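Local coordinates for SsDNA-binding protein essential for mitochondrial genome maintenance (Saccharomyces cerevisiae, PDB 6CQK) that binds single-stranded DNA preferentially and cooperatively, takes part in mitochondrial DNA replication and stimulates the PIF1 helicase, at residues 18-21 against 22-26. Sequence-based numbering, arbitrary orientation.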
# COMPACT_ATOMS: atom_id res chain seq x y z
N GLU A 18 1.07 -0.09 27.85
CA GLU A 18 0.30 -1.35 27.72
C GLU A 18 -0.99 -1.26 28.50
O GLU A 18 -1.02 -0.71 29.59
CB GLU A 18 1.19 -2.48 28.18
CG GLU A 18 0.65 -3.85 27.96
CD GLU A 18 1.73 -4.94 27.82
OE1 GLU A 18 2.94 -4.58 27.90
OE2 GLU A 18 1.34 -6.15 27.65
N HIS A 19 -2.07 -1.75 27.92
CA HIS A 19 -3.44 -1.46 28.41
C HIS A 19 -4.33 -2.66 28.23
O HIS A 19 -3.86 -3.71 27.77
CB HIS A 19 -4.05 -0.37 27.57
CG HIS A 19 -3.23 0.87 27.53
ND1 HIS A 19 -3.47 1.95 28.34
CD2 HIS A 19 -2.17 1.20 26.76
CE1 HIS A 19 -2.60 2.90 28.06
NE2 HIS A 19 -1.79 2.47 27.12
N THR A 20 -5.60 -2.52 28.62
CA THR A 20 -6.61 -3.57 28.43
C THR A 20 -7.84 -3.04 27.72
O THR A 20 -8.28 -1.92 27.94
CB THR A 20 -7.01 -4.30 29.75
OG1 THR A 20 -5.86 -4.98 30.31
CG2 THR A 20 -8.13 -5.33 29.50
N SER A 21 -8.39 -3.90 26.88
CA SER A 21 -9.23 -3.44 25.88
C SER A 21 -10.63 -3.81 26.08
O SER A 21 -11.18 -4.33 25.15
CB SER A 21 -8.77 -4.13 24.60
OG SER A 21 -9.44 -5.38 24.41
N ALA A 22 -11.29 -3.64 27.20
CA ALA A 22 -12.81 -3.77 27.15
C ALA A 22 -13.38 -5.13 26.77
O ALA A 22 -14.29 -5.64 27.40
CB ALA A 22 -13.45 -2.69 26.24
N ASN A 23 -12.86 -5.67 25.68
CA ASN A 23 -12.98 -7.08 25.28
C ASN A 23 -12.02 -8.02 26.07
O ASN A 23 -12.10 -9.24 25.97
CB ASN A 23 -12.63 -7.12 23.79
CG ASN A 23 -13.83 -7.39 22.91
OD1 ASN A 23 -14.99 -7.23 23.33
ND2 ASN A 23 -13.55 -7.79 21.66
N ASN A 24 -11.09 -7.44 26.82
CA ASN A 24 -10.18 -8.10 27.73
C ASN A 24 -8.98 -8.62 27.05
O ASN A 24 -8.40 -9.61 27.42
CB ASN A 24 -10.84 -9.11 28.64
CG ASN A 24 -10.16 -9.19 30.00
OD1 ASN A 24 -9.23 -8.43 30.30
ND2 ASN A 24 -10.63 -10.11 30.83
N ASN A 25 -8.55 -7.87 26.06
CA ASN A 25 -7.26 -8.08 25.48
C ASN A 25 -6.19 -7.07 25.88
O ASN A 25 -6.43 -5.90 26.05
CB ASN A 25 -7.40 -8.08 23.97
CG ASN A 25 -8.00 -9.34 23.47
OD1 ASN A 25 -9.21 -9.41 23.34
ND2 ASN A 25 -7.19 -10.38 23.24
N ARG A 26 -4.98 -7.58 26.00
CA ARG A 26 -3.85 -6.75 26.16
C ARG A 26 -3.58 -6.15 24.86
O ARG A 26 -3.45 -6.89 23.87
CB ARG A 26 -2.56 -7.47 26.50
CG ARG A 26 -2.55 -7.93 27.90
CD ARG A 26 -2.87 -6.75 28.83
NE ARG A 26 -1.62 -6.24 29.39
CZ ARG A 26 -1.56 -5.22 30.24
NH1 ARG A 26 -2.65 -4.52 30.59
NH2 ARG A 26 -0.38 -4.87 30.74
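Arg-26 folds back over the end of the preceding strand and reaches Thr-20 and Glu-18 with different parts of its guanidinium. Its chain is bent at chi2 and again at chi3 (-100°), which brings the head back across the backbone of His-19. NH1 donates to Thr-20 OG1 over 3.3 Å, and the hydroxyl oxygen sits at the guanidinium edge, only 10° out of its plane. Glu-18 arrives differently: its side chain crosses that of Arg-26 at about a right angle and lays CG over a guanidinium face. Glu-18 OE2 and Arg-26 NE form a salt bridge at 3.4 Å whose N-H...O bond is weak, and the carboxylate and guanidinium planes are 32° apart. This is the surface hairpin joining strands 3-20 and 26-34 of the OB-fold domain, where Thr-20 and Arg-26 form an antiparallel non-hydrogen-bonded pair with side chains on the same sheet face. Beyond this pair, Ser-21 braces the turn: its OG accepts from Asn-25 N at 3.1 Å, while Ser-21 N makes a weak bond to Asn-25 O. Replacing Ser-21 with an alanine would probably leave Asn-25 N without this acceptor and let the loop move more freely. On the sheet face shared by Thr-20 and Arg-26, the Thr-20 side chain runs alongside that of Asn-24, with CG2 3.4 Å from Asn-24 OD1. His-19 heads elsewhere, meeting the Tyr-27 ring and hydrogen-bonding Thr-17 through NE2.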